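Protein YgiW (PDB 1NNX) is of unknown function but adopts a small periplasmic OB fold, a barrel that in many other proteins binds oligonucleotides or oligosaccharides. Local coordinates at residues S30-R35 against G62-D67; T38-R43 against V97-K102; N45-I50 against V56-S61. One frame throughout, in Å; residues are numbered along the deposited sequence. Where two conformers were deposited one is given.

Contact 2 is the core of the set: branched aliphatic side chains of 38-43 and 97-102 meet across the barrel interior. Contact 1 is half buried and mixes chemistries, one aliphatic contact beside a sulfate held by a lysine and Thr-63. Contact 3 is joined by backbone bonds, a hairpin whose Ile-46 and Phe-57 face inward while its other face is largely exposed. Strand 38-51 serves contacts 2 and 3, and strand 62-67 of contact 1 lies between 54-59 and 96-106, the strands that contacts 3 and 2 use. Ile-64 and Phe-57 bond through their backbones, as do Asp-67 and Ile-99, so the three contacts share one sheet.

Contact 1 (S30-R35 against G62-D67); sequences SAKSLR and GTINVD. With SO4 (sulfate ion), chain B.
Lys-32 and Thr-63 meet around a sulfate ion, and one sulfate oxygen, O3, takes a hydrogen bond from each of them. The setting is the OB fold, where the turn after the short helix 28-31 packs beside Gly-62 and Thr-63 of strand 62-67. Lys-32 NZ lies 2.6 Å from sulfate O3, and Thr-63 N gives O3 a nearly straight bond of 2.9 Å, with an angle of 168° at the hydrogen. The threonine adds a second grip, since Thr-63 OG1 donates to sulfate O1 at 3.0 Å. With chi1 at 63°, OG1 is tucked between its own N and carbonyl carbon, which brings hydroxyl and amide to the same anion. Glycine suits position 62 for two reasons: at its backbone angles, phi 161°, a CB would be jammed against the carbonyl O of the preceding residue, and it would also collide with O3. The bare Gly-62 CA lets sulfate O3 approach to 3.4 Å. The sulfate probably comes from the crystallisation liquor, so the site shows that this corner can hold an anion and no more.

Lysine is apt here because its long extended chain does two jobs. Its methylene CG rests on Ile-64, Lys-32 CG being 4.2 Å from Ile-64 CD1, while the far end comes alongside the Thr-63 carbonyl, with Lys-32 CE 3.0 Å from Thr-63 O. The ammonium also forms a salt bridge with Glu-29. Ile-64 fits the inward position of the strand, where it packs on Ile-99 too.

A type I turn from Ala-31 to Leu-34 follows the short helix. Small, polar Ser-33 braces it: Ser-30 O accepts both Ser-33 N at 2.9 Å and, on a lone pair in the carbonyl plane, Ser-33 OG at 2.7 Å.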
loop_
_atom_site.group_PDB
_atom_site.type_symbol
_atom_site.label_atom_id
_atom_site.label_comp_id
_atom_site.label_asym_id
_atom_site.label_seq_id
_atom_site.Cartn_x
_atom_site.Cartn_y
_atom_site.Cartn_z
ATOM N N SER A 30 -3.394 4.148 10.625
ATOM C CA SER A 30 -2.336 3.765 11.492
ATOM C C SER A 30 -1.001 3.475 10.767
ATOM O O SER A 30 0.055 3.651 11.343
ATOM C CB SER A 30 -2.740 2.588 12.406
ATOM O OG SER A 30 -2.889 1.402 11.692
ATOM N N ALA A 31 -1.079 3.038 9.501
ATOM C CA ALA A 31 0.134 2.781 8.744
ATOM C C ALA A 31 0.940 4.057 8.591
ATOM O O ALA A 31 2.169 4.009 8.548
ATOM C CB ALA A 31 -0.226 2.218 7.373
ATOM N N LYS A 32 0.274 5.182 8.544
ATOM C CA LYS A 32 1.002 6.440 8.415
ATOM C C LYS A 32 1.876 6.717 9.608
ATOM O O LYS A 32 2.859 7.491 9.529
ATOM C CB LYS A 32 0.054 7.619 8.256
ATOM C CG LYS A 32 -0.766 7.584 7.071
ATOM C CD LYS A 32 -1.551 8.890 7.037
ATOM C CE LYS A 32 -2.614 8.783 5.989
ATOM N NZ LYS A 32 -3.549 9.932 5.973
ATOM N N SER A 33 1.554 6.093 10.722
ATOM C CA SER A 33 2.313 6.330 11.958
ATOM C C SER A 33 3.441 5.373 12.163
ATOM O O SER A 33 4.191 5.472 13.124
ATOM C CB SER A 33 1.392 6.231 13.196
ATOM O OG SER A 33 1.051 4.862 13.519
ATOM N N LEU A 34 3.604 4.424 11.252
ATOM C CA LEU A 34 4.601 3.418 11.507
ATOM C C LEU A 34 5.973 3.915 11.103
ATOM O O LEU A 34 6.086 4.892 10.334
ATOM C CB LEU A 34 4.242 2.151 10.702
ATOM C CG LEU A 34 2.947 1.441 11.099
ATOM C CD1 LEU A 34 2.655 0.298 10.205
ATOM C CD2 LEU A 34 3.120 0.860 12.504
ATOM N N ARG A 35 6.981 3.242 11.591
ATOM C CA ARG A 35 8.343 3.589 11.251
ATOM C C ARG A 35 8.659 3.296 9.788
ATOM O O ARG A 35 8.088 2.378 9.173
ATOM C CB ARG A 35 9.545 3.081 12.072
ATOM C CG ARG A 35 10.803 4.069 11.975
ATOM C CD ARG A 35 11.785 3.905 13.136
ATOM N NE ARG A 35 12.698 5.044 13.267
ATOM C CZ ARG A 35 13.345 5.616 12.256
ATOM N NH1 ARG A 35 14.153 6.638 12.495
ATOM N NH2 ARG A 35 13.184 5.189 11.006
ATOM N N GLY A 62 -8.741 6.435 6.023
ATOM C CA GLY A 62 -7.950 7.513 5.435
ATOM C C GLY A 62 -7.382 7.108 4.094
ATOM O O GLY A 62 -7.737 6.061 3.522
ATOM N N THR A 63 -6.552 7.985 3.548
ATOM C CA THR A 63 -5.918 7.703 2.231
ATOM C C THR A 63 -4.419 7.833 2.361
ATOM O O THR A 63 -3.872 8.513 3.273
ATOM C CB THR A 63 -6.376 8.675 1.119
ATOM O OG1 THR A 63 -5.964 10.026 1.451
ATOM C CG2 THR A 63 -7.894 8.579 0.893
ATOM N N ILE A 64 -3.701 7.146 1.465
ATOM C CA ILE A 64 -2.255 7.187 1.489
ATOM C C ILE A 64 -1.805 6.952 0.063
ATOM O O ILE A 64 -2.492 6.237 -0.729
ATOM C CB ILE A 64 -1.669 6.098 2.426
ATOM C CG1 ILE A 64 -0.162 6.326 2.608
ATOM C CG2 ILE A 64 -1.993 4.651 1.908
ATOM C CD1 ILE A 64 0.431 5.389 3.708
ATOM N N ASN A 65 -0.652 7.507 -0.273
ATOM C CA ASN A 65 -0.144 7.290 -1.632
ATOM C C ASN A 65 0.615 5.959 -1.671
ATOM O O ASN A 65 1.284 5.611 -0.704
ATOM C CB ASN A 65 0.813 8.436 -2.040
ATOM C CG ASN A 65 0.100 9.755 -2.157
ATOM O OD1 ASN A 65 -1.117 9.811 -2.411
ATOM N ND2 ASN A 65 0.872 10.853 -2.011
ATOM N N VAL A 66 0.481 5.238 -2.773
ATOM C CA VAL A 66 1.139 3.947 -2.933
ATOM C C VAL A 66 1.882 3.906 -4.285
ATOM O O VAL A 66 1.424 4.457 -5.307
ATOM C CB VAL A 66 0.150 2.764 -2.822
ATOM C CG1 VAL A 66 -0.561 2.814 -1.411
ATOM C CG2 VAL A 66 -0.924 2.782 -3.901
ATOM N N ASP A 67 3.063 3.324 -4.259
ATOM C CA ASP A 67 3.875 3.183 -5.493
ATOM C C ASP A 67 3.717 1.772 -6.005
ATOM O O ASP A 67 4.103 0.831 -5.327
ATOM C CB ASP A 67 5.345 3.485 -5.172
ATOM C CG ASP A 67 6.313 3.235 -6.367
ATOM O OD1 ASP A 67 7.439 3.785 -6.301
ATOM O OD2 ASP A 67 5.991 2.499 -7.334
HETATM S S SO4 B . -6.666 11.517 4.776
HETATM O O1 SO4 B . -7.546 11.277 3.621
HETATM O O2 SO4 B . -7.498 12.115 5.843
HETATM O O3 SO4 B . -6.021 10.300 5.291
HETATM O O4 SO4 B . -5.599 12.457 4.312
#

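Contact 2 (T38-R43 against V97-K102); sequences TWVTLR and VEIDVK
Ile-99 O accepts a probable hydrogen bond from Asp-67 N, tying its strand to the parallel neighbour 62-67, while the Ile-99 side chain crosses the OB barrel to touch Leu-42 of strand 38-43. The meeting of the two strands is apolar, and their short touching parts run about 100° apart, as walls facing each other over a barrel core may do. The two side chains reach toward each other, Ile-99 CG1 lying 3.9 Å from Leu-42 CD1. A less certain contact, since Val-40 was deposited in two conformers, brings Ile-99 CD1, folded aside by a chi2 of -57°, to 3.8 Å from Val-40 CG1. Branched aliphatics suit this buried place because they fill it without polar atoms to satisfy.

Nearer the surface, Trp-39 and Lys-102 cross at about a right angle. The ring's edge does the touching, with Trp-39 CZ3 3.8 Å from Lys-102 CG, while the rest of the lysine bends away at chi2 and carries its charge outward. Around this core, strand 84-93 bonds to Val-40 and Leu-42, strand 62-67 brings Val-66 against Ile-99, and strand 54-59 sets Phe-57 on Leu-42.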
loop_
_atom_site.group_PDB
_atom_site.type_symbol
_atom_site.label_atom_id
_atom_site.label_comp_id
_atom_site.label_asym_id
_atom_site.label_seq_id
_atom_site.Cartn_x
_atom_site.Cartn_y
_atom_site.Cartn_z
ATOM N N THR A 38 8.787 -0.655 7.350
ATOM C CA THR A 38 7.934 -1.582 8.062
ATOM C C THR A 38 7.030 -2.269 7.031
ATOM O O THR A 38 6.343 -1.573 6.290
ATOM C CB THR A 38 7.038 -0.829 9.075
ATOM O OG1 THR A 38 7.868 -0.172 10.046
ATOM C CG2 THR A 38 6.114 -1.799 9.781
ATOM N N TRP A 39 6.949 -3.599 7.081
ATOM C CA TRP A 39 6.079 -4.384 6.205
ATOM C C TRP A 39 4.632 -4.294 6.671
ATOM O O TRP A 39 4.336 -4.488 7.895
ATOM C CB TRP A 39 6.527 -5.839 6.220
ATOM C CG TRP A 39 5.745 -6.685 5.313
ATOM C CD1 TRP A 39 4.725 -7.506 5.647
ATOM C CD2 TRP A 39 5.953 -6.836 3.907
ATOM N NE1 TRP A 39 4.268 -8.154 4.531
ATOM C CE2 TRP A 39 5.001 -7.766 3.448
ATOM C CE3 TRP A 39 6.855 -6.277 2.986
ATOM C CZ2 TRP A 39 4.922 -8.173 2.095
ATOM C CZ3 TRP A 39 6.769 -6.687 1.601
ATOM C CH2 TRP A 39 5.805 -7.622 1.203
ATOM N N VAL A 40 3.722 -3.994 5.756
ATOM C CA VAL A 40 2.286 -3.882 6.077
ATOM C C VAL A 40 1.426 -4.527 5.001
ATOM O O VAL A 40 1.843 -4.655 3.840
ATOM C CB VAL A 40 1.670 -2.369 5.828
ATOM C CG1 VAL A 40 2.392 -1.579 4.791
ATOM C CG2 VAL A 40 0.243 -2.416 5.044
ATOM N N THR A 41 0.210 -4.879 5.346
ATOM C CA THR A 41 -0.811 -5.357 4.477
ATOM C C THR A 41 -1.997 -4.421 4.718
ATOM O O THR A 41 -2.384 -4.149 5.867
ATOM C CB THR A 41 -1.258 -6.800 4.813
ATOM O OG1 THR A 41 -0.147 -7.716 4.730
ATOM C CG2 THR A 41 -2.387 -7.206 3.909
ATOM N N LEU A 42 -2.588 -3.873 3.669
ATOM C CA LEU A 42 -3.751 -2.986 3.731
ATOM C C LEU A 42 -4.833 -3.483 2.800
ATOM O O LEU A 42 -4.535 -4.184 1.785
ATOM C CB LEU A 42 -3.347 -1.543 3.301
ATOM C CG LEU A 42 -2.177 -0.962 4.082
ATOM C CD1 LEU A 42 -1.775 0.358 3.343
ATOM C CD2 LEU A 42 -2.493 -0.725 5.486
ATOM N N ARG A 43 -6.077 -3.128 3.073
ATOM C CA ARG A 43 -7.152 -3.477 2.201
ATOM C C ARG A 43 -7.985 -2.251 1.926
ATOM O O ARG A 43 -8.265 -1.464 2.846
ATOM C CB ARG A 43 -8.043 -4.587 2.798
ATOM C CG ARG A 43 -7.393 -5.943 2.661
ATOM C CD ARG A 43 -8.340 -7.074 3.218
ATOM N NE ARG A 43 -7.843 -8.399 2.875
ATOM C CZ ARG A 43 -8.645 -9.417 2.579
ATOM N NH1 ARG A 43 -9.958 -9.234 2.576
ATOM N NH2 ARG A 43 -8.144 -10.615 2.331
ATOM N N VAL A 97 4.871 9.961 3.262
ATOM C CA VAL A 97 4.764 8.567 3.673
ATOM C C VAL A 97 4.071 7.934 2.474
ATOM O O VAL A 97 3.220 8.572 1.771
ATOM C CB VAL A 97 3.994 8.371 4.998
ATOM C CG1 VAL A 97 2.541 8.811 4.868
ATOM C CG2 VAL A 97 4.054 6.886 5.407
ATOM N N GLU A 98 4.505 6.740 2.097
ATOM C CA GLU A 98 3.875 6.077 0.961
ATOM C C GLU A 98 4.093 4.580 1.256
ATOM O O GLU A 98 4.833 4.170 2.148
ATOM C CB GLU A 98 4.684 6.204 -0.364
ATOM C CG GLU A 98 6.075 5.393 -0.509
ATOM C CD GLU A 98 6.846 5.781 -1.782
ATOM O OE1 GLU A 98 7.898 5.167 -2.060
ATOM O OE2 GLU A 98 6.390 6.708 -2.497
ATOM N N ILE A 99 3.380 3.760 0.542
ATOM C CA ILE A 99 3.612 2.320 0.614
ATOM C C ILE A 99 4.294 1.877 -0.688
ATOM O O ILE A 99 3.785 2.204 -1.781
ATOM C CB ILE A 99 2.294 1.507 0.707
ATOM C CG1 ILE A 99 1.432 1.989 1.878
ATOM C CG2 ILE A 99 2.640 -0.020 0.863
ATOM C CD1 ILE A 99 2.206 1.894 3.196
ATOM N N ASP A 100 5.416 1.165 -0.596
ATOM C CA ASP A 100 6.073 0.638 -1.845
ATOM C C ASP A 100 5.456 -0.725 -1.989
ATOM O O ASP A 100 5.773 -1.618 -1.211
ATOM C CB ASP A 100 7.565 0.651 -1.459
ATOM C CG ASP A 100 8.135 2.094 -1.287
ATOM O OD1 ASP A 100 7.610 3.043 -1.908
ATOM O OD2 ASP A 100 9.122 2.216 -0.543
ATOM N N VAL A 101 4.601 -0.889 -2.987
ATOM C CA VAL A 101 3.841 -2.123 -3.109
ATOM C C VAL A 101 4.564 -3.288 -3.756
ATOM O O VAL A 101 5.068 -3.164 -4.907
ATOM C CB VAL A 101 2.507 -1.817 -3.848
ATOM C CG1 VAL A 101 1.722 -3.102 -4.032
ATOM C CG2 VAL A 101 1.696 -0.717 -3.066
ATOM N N LYS A 102 4.599 -4.424 -3.060
ATOM C CA LYS A 102 5.213 -5.639 -3.662
ATOM C C LYS A 102 4.180 -6.527 -4.321
ATOM O O LYS A 102 4.497 -7.297 -5.222
ATOM C CB LYS A 102 5.906 -6.485 -2.588
ATOM C CG LYS A 102 7.200 -5.930 -2.102
ATOM C CD LYS A 102 8.288 -6.051 -3.243
ATOM C CE LYS A 102 9.689 -5.772 -2.736
ATOM N NZ LYS A 102 10.689 -5.760 -3.901
#

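Contact 3 (N45-I50 against V56-S61); sequences NIVERI and VFKDAS
This is the antiparallel pairing of a beta hairpin, formed by residues 45-50 of strand 38-51 and the neighbouring strand 54-59. Asn-45 and Lys-58 make the hydrogen-bonded pair: Asn-45 N reaches Lys-58 O at 2.9 Å and Lys-58 N reaches Asn-45 O at 2.8 Å. Farther along, Val-47 N bonds to Val-56 O at 2.9 Å and Val-56 N to Glu-48 O at 2.8 Å. Val-47 and Glu-48 together thus face Val-56, a beta bulge, Val-47 having psi -11°. The strand segments lie 136° apart.

The two faces differ in chemistry. Inside, Ile-46 CD1, in the conformer given, meets the edge of the Phe-57 ring in its plane, 3.6 Å from Phe-57 CD1. The anti chi1 (180°) of Phe-57 sends its large ring into the core, where it lies on Val-66 and Val-28. On the face of Asn-45, Val-56 and Lys-58, beta-branched Val-56 suits its extended backbone, while Lys-58 sends its amine away. Val-47, turned aside at the bulge, brings CG2 to 3.9 Å from Val-56 CG1. A water donates to both Asn-45 OD1 and Lys-58 O.

At Asp-59, OD1 accepts Ser-61 N from above the carboxylate plane, an Asx turn, and also Ser-61 OG on its syn lone pair. Asp-59 OD2 holds Val-28 N. A strongly coiled first strand carrying a bulge and pairing with the second is familiar from OB folds.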
loop_
_atom_site.group_PDB
_atom_site.type_symbol
_atom_site.label_atom_id
_atom_site.label_comp_id
_atom_site.label_asym_id
_atom_site.label_seq_id
_atom_site.Cartn_x
_atom_site.Cartn_y
_atom_site.Cartn_z
ATOM N N ASN A 45 -9.294 0.496 -1.580
ATOM C CA ASN A 45 -9.500 0.769 -2.994
ATOM C C ASN A 45 -8.485 1.744 -3.553
ATOM O O ASN A 45 -8.079 2.732 -2.876
ATOM C CB ASN A 45 -10.909 1.367 -3.158
ATOM C CG ASN A 45 -12.020 0.393 -2.637
ATOM O OD1 ASN A 45 -12.292 0.381 -1.454
ATOM N ND2 ASN A 45 -12.557 -0.418 -3.475
ATOM N N ILE A 46 -8.063 1.469 -4.790
ATOM C CA ILE A 46 -7.175 2.403 -5.511
ATOM C C ILE A 46 -8.181 3.369 -6.199
ATOM O O ILE A 46 -8.983 2.921 -7.049
ATOM C CB ILE A 46 -6.334 1.682 -6.565
ATOM C CG1 ILE A 46 -5.255 0.780 -5.868
ATOM C CG2 ILE A 46 -5.420 2.739 -7.280
ATOM C CD1 ILE A 46 -4.159 1.438 -5.043
ATOM N N VAL A 47 -8.150 4.637 -5.827
ATOM C CA VAL A 47 -9.137 5.601 -6.334
ATOM C C VAL A 47 -8.651 6.624 -7.331
ATOM O O VAL A 47 -9.503 7.264 -7.928
ATOM C CB VAL A 47 -9.858 6.307 -5.155
ATOM C CG1 VAL A 47 -10.515 5.248 -4.263
ATOM C CG2 VAL A 47 -8.899 7.119 -4.292
ATOM N N GLU A 48 -7.338 6.764 -7.538
ATOM C CA GLU A 48 -6.820 7.750 -8.510
ATOM C C GLU A 48 -5.373 7.451 -8.785
ATOM O O GLU A 48 -4.620 6.933 -7.921
ATOM C CB GLU A 48 -7.003 9.154 -7.920
ATOM C CG GLU A 48 -6.567 10.305 -8.799
ATOM C CD GLU A 48 -6.817 11.669 -8.152
ATOM O OE1 GLU A 48 -6.456 11.876 -6.961
ATOM O OE2 GLU A 48 -7.343 12.547 -8.867
ATOM N N ARG A 49 -4.961 7.725 -10.027
ATOM C CA ARG A 49 -3.558 7.603 -10.370
ATOM C C ARG A 49 -3.035 9.047 -10.325
ATOM O O ARG A 49 -3.613 9.951 -10.962
ATOM C CB ARG A 49 -3.416 7.023 -11.787
ATOM C CG ARG A 49 -1.957 6.908 -12.210
ATOM C CD ARG A 49 -1.862 6.097 -13.478
ATOM N NE ARG A 49 -0.485 5.693 -13.745
ATOM C CZ ARG A 49 -0.150 4.868 -14.729
ATOM N NH1 ARG A 49 -1.076 4.390 -15.519
ATOM N NH2 ARG A 49 1.104 4.490 -14.897
ATOM N N ILE A 50 -1.998 9.305 -9.543
ATOM C CA ILE A 50 -1.477 10.670 -9.429
ATOM C C ILE A 50 -0.313 11.012 -10.350
ATOM O O ILE A 50 -0.109 12.181 -10.670
ATOM C CB ILE A 50 -1.495 11.430 -7.986
ATOM C CG1 ILE A 50 -2.930 11.540 -7.398
ATOM C CG2 ILE A 50 -1.139 12.958 -8.216
ATOM C CD1 ILE A 50 -3.920 12.224 -8.300
ATOM N N VAL A 56 -3.453 6.812 -5.385
ATOM C CA VAL A 56 -4.067 7.082 -4.072
ATOM C C VAL A 56 -4.874 5.849 -3.637
ATOM O O VAL A 56 -5.704 5.334 -4.391
ATOM C CB VAL A 56 -5.029 8.276 -4.125
ATOM C CG1 VAL A 56 -5.644 8.564 -2.706
ATOM C CG2 VAL A 56 -4.199 9.572 -4.538
ATOM N N PHE A 57 -4.572 5.360 -2.440
ATOM C CA PHE A 57 -5.240 4.188 -1.866
ATOM C C PHE A 57 -6.098 4.674 -0.690
ATOM O O PHE A 57 -5.628 5.393 0.160
ATOM C CB PHE A 57 -4.156 3.230 -1.395
ATOM C CG PHE A 57 -4.707 1.981 -0.796
ATOM C CD1 PHE A 57 -5.090 0.897 -1.558
ATOM C CD2 PHE A 57 -4.801 1.897 0.588
ATOM C CE1 PHE A 57 -5.544 -0.298 -0.931
ATOM C CE2 PHE A 57 -5.251 0.713 1.194
ATOM C CZ PHE A 57 -5.606 -0.362 0.411
ATOM N N LYS A 58 -7.343 4.221 -0.654
ATOM C CA LYS A 58 -8.285 4.639 0.401
ATOM C C LYS A 58 -8.932 3.457 1.092
ATOM O O LYS A 58 -9.285 2.477 0.487
ATOM C CB LYS A 58 -9.343 5.525 -0.249
ATOM C CG LYS A 58 -10.420 6.101 0.657
ATOM C CD LYS A 58 -11.424 6.819 -0.212
ATOM C CE LYS A 58 -12.501 7.539 0.562
ATOM N NZ LYS A 58 -13.296 8.399 -0.363
ATOM N N ASP A 59 -9.019 3.576 2.399
ATOM C CA ASP A 59 -9.798 2.585 3.203
ATOM C C ASP A 59 -10.691 3.453 4.081
ATOM O O ASP A 59 -10.719 4.680 4.004
ATOM C CB ASP A 59 -8.982 1.528 3.973
ATOM C CG ASP A 59 -8.262 2.015 5.193
ATOM O OD1 ASP A 59 -8.394 3.198 5.563
ATOM O OD2 ASP A 59 -7.558 1.164 5.806
ATOM N N ALA A 60 -11.506 2.799 4.920
ATOM C CA ALA A 60 -12.386 3.596 5.757
ATOM C C ALA A 60 -11.726 4.602 6.717
ATOM O O ALA A 60 -12.389 5.527 7.195
ATOM C CB ALA A 60 -13.247 2.650 6.568
ATOM N N SER A 61 -10.453 4.421 7.037
ATOM C CA SER A 61 -9.752 5.290 7.940
ATOM C C SER A 61 -8.994 6.466 7.329
ATOM O O SER A 61 -8.644 7.377 8.043
ATOM C CB SER A 61 -8.776 4.477 8.776
ATOM O OG SER A 61 -7.621 4.016 8.006
HETATM O O HOH W 1 -12.140 2.350 0.040
#